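Local coordinates for protein N-acetylneuraminate lyase (Peptoclostridium difficile, PDB 4WOZ) that is a lyase of the dihydrodipicolinate synthetase family, built as a TIM barrel, at residues T135-V140 with E169-V174. Residues are numbered along the deposited sequence; the frame is centred on the assembly and turned at random.
Sequences TIINSV and EKIIGV
Lys170 reaches from the loop just ahead of strand 171-176 to the C-terminal end of helix 126-138, where its ammonium group bonds two backbone carbonyls. Its NZ donates to Ile137 O at 2.8 Å and to Val140 O at 2.7 Å. The two acceptors are met differently: NZ lies almost in line with the C=O bond of Val140 (C=O...N angle 167°), whereas at Ile137 the angle drops to 141° and the donor stands tilted out of the carbonyl plane. Both oxygens belong to the last turn of the helix and the loop leaving it; the backbone bond from Val140 N to Ile137 O is weak at 3.5 Å, which makes Lys170 the stronger partner of that carbonyl. A positive charge here should also be favourable to the helix dipole.

The apolar part of the contact runs along the lysine chain. Ile137 carries CG1 anti to its backbone N (chi1 -167°), which lays this branch against the root of Lys170, CG1 to CB 3.5 Å, tighter than a usual carbon contact. Farther along, Lys170 CE is 3.9 Å from the same CG1. The other branch of Ile137, CG2, rests loosely on Ile171 CG1 at 4.3 Å. Asn138 only skirts the lysine, OD1 to CE 4.1 Å; its OD1 is hydrogen-bonded to Asn168 ND2.

Asn168, whose OD1 accepts from Lys170 N while its ND2 bonds Asn138 OD1, thus bridges loop and helix end. Strand 144-147 follows this helix and pairs with strand 171-176 in the eight-stranded parallel barrel; its Leu144 packs on Ile137, while helix 96-109 touches Val140 through Thr107.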
loop_
_atom_site.group_PDB
_atom_site.type_symbol
_atom_site.label_atom_id
_atom_site.label_comp_id
_atom_site.label_asym_id
_atom_site.label_seq_id
_atom_site.Cartn_x
_atom_site.Cartn_y
_atom_site.Cartn_z
ATOM N N THR A 135 18.912 -8.047 -22.476
ATOM C CA THR A 135 20.197 -7.407 -22.707
ATOM C C THR A 135 21.267 -8.094 -21.866
ATOM O O THR A 135 22.341 -8.430 -22.359
ATOM C CB THR A 135 20.149 -5.904 -22.343
ATOM O OG1 THR A 135 19.327 -5.208 -23.287
ATOM C CG2 THR A 135 21.542 -5.301 -22.358
ATOM N N ILE A 136 20.962 -8.308 -20.594
ATOM C CA ILE A 136 21.906 -8.946 -19.689
ATOM C C ILE A 136 22.321 -10.352 -20.116
ATOM O O ILE A 136 23.502 -10.610 -20.325
ATOM C CB ILE A 136 21.332 -9.022 -18.257
ATOM C CG1 ILE A 136 21.192 -7.612 -17.681
ATOM C CG2 ILE A 136 22.233 -9.882 -17.375
ATOM C CD1 ILE A 136 20.561 -7.573 -16.309
ATOM N N ILE A 137 21.355 -11.255 -20.249
ATOM C CA ILE A 137 21.656 -12.643 -20.604
ATOM C C ILE A 137 22.117 -12.874 -22.038
ATOM O O ILE A 137 22.828 -13.843 -22.312
ATOM C CB ILE A 137 20.446 -13.574 -20.319
ATOM C CG1 ILE A 137 20.886 -15.041 -20.377
ATOM C CG2 ILE A 137 19.337 -13.320 -21.334
ATOM C CD1 ILE A 137 21.968 -15.405 -19.368
ATOM N N ASN A 138 21.717 -12.003 -22.959
ATOM C CA ASN A 138 22.133 -12.169 -24.348
ATOM C C ASN A 138 23.573 -11.702 -24.538
ATOM O O ASN A 138 24.219 -12.043 -25.531
ATOM C CB ASN A 138 21.213 -11.396 -25.297
ATOM C CG ASN A 138 19.778 -11.883 -25.243
ATOM O OD1 ASN A 138 19.520 -13.078 -25.079
ATOM N ND2 ASN A 138 18.834 -10.960 -25.398
ATOM N N SER A 139 24.070 -10.929 -23.576
ATOM C CA SER A 139 25.436 -10.414 -23.624
ATOM C C SER A 139 26.484 -11.462 -23.273
ATOM O O SER A 139 27.667 -11.264 -23.539
ATOM C CB SER A 139 25.600 -9.233 -22.664
ATOM O OG SER A 139 24.875 -8.099 -23.104
ATOM N N VAL A 140 26.062 -12.573 -22.674
ATOM C CA VAL A 140 27.015 -13.605 -22.285
ATOM C C VAL A 140 26.565 -15.034 -22.558
ATOM O O VAL A 140 25.407 -15.297 -22.885
ATOM C CB VAL A 140 27.362 -13.501 -20.782
ATOM C CG1 VAL A 140 27.940 -12.132 -20.473
ATOM C CG2 VAL A 140 26.117 -13.753 -19.940
ATOM N N GLU A 169 15.289 -19.007 -23.800
ATOM C CA GLU A 169 15.748 -20.300 -23.301
ATOM C C GLU A 169 16.917 -20.201 -22.325
ATOM O O GLU A 169 17.197 -21.147 -21.588
ATOM C CB GLU A 169 16.132 -21.211 -24.472
ATOM C CG GLU A 169 17.324 -20.721 -25.280
ATOM C CD GLU A 169 17.631 -21.613 -26.471
ATOM O OE1 GLU A 169 17.819 -22.833 -26.271
ATOM O OE2 GLU A 169 17.689 -21.091 -27.607
ATOM N N LYS A 170 17.602 -19.061 -22.314
ATOM C CA LYS A 170 18.727 -18.883 -21.404
ATOM C C LYS A 170 18.263 -18.409 -20.026
ATOM O O LYS A 170 19.039 -18.383 -19.070
ATOM C CB LYS A 170 19.755 -17.919 -22.012
ATOM C CG LYS A 170 20.382 -18.470 -23.302
ATOM C CD LYS A 170 21.766 -17.888 -23.594
ATOM C CE LYS A 170 21.716 -16.422 -23.980
ATOM N NZ LYS A 170 23.092 -15.868 -24.171
ATOM N N ILE A 171 16.991 -18.030 -19.931
ATOM C CA ILE A 171 16.413 -17.620 -18.656
ATOM C C ILE A 171 15.795 -18.924 -18.130
ATOM O O ILE A 171 14.682 -19.311 -18.498
ATOM C CB ILE A 171 15.355 -16.516 -18.855
ATOM C CG1 ILE A 171 16.037 -15.272 -19.440
ATOM C CG2 ILE A 171 14.691 -16.170 -17.523
ATOM C CD1 ILE A 171 15.117 -14.097 -19.683
ATOM N N ILE A 172 16.550 -19.603 -17.278
ATOM C CA ILE A 172 16.157 -20.904 -16.750
ATOM C C ILE A 172 15.363 -20.959 -15.452
ATOM O O ILE A 172 14.907 -22.030 -15.067
ATOM C CB ILE A 172 17.403 -21.796 -16.570
ATOM C CG1 ILE A 172 18.331 -21.181 -15.518
ATOM C CG2 ILE A 172 18.147 -21.923 -17.894
ATOM C CD1 ILE A 172 19.520 -22.053 -15.148
ATOM N N GLY A 173 15.198 -19.831 -14.771
ATOM C CA GLY A 173 14.457 -19.869 -13.522
ATOM C C GLY A 173 14.144 -18.530 -12.887
ATOM O O GLY A 173 14.323 -17.470 -13.499
ATOM N N VAL A 174 13.676 -18.587 -11.644
ATOM C CA VAL A 174 13.307 -17.390 -10.900
ATOM C C VAL A 174 13.466 -17.581 -9.394
ATOM O O VAL A 174 13.219 -18.667 -8.871
ATOM C CB VAL A 174 11.833 -17.012 -11.176
ATOM C CG1 VAL A 174 10.923 -18.171 -10.790
ATOM C CG2 VAL A 174 11.450 -15.766 -10.387
#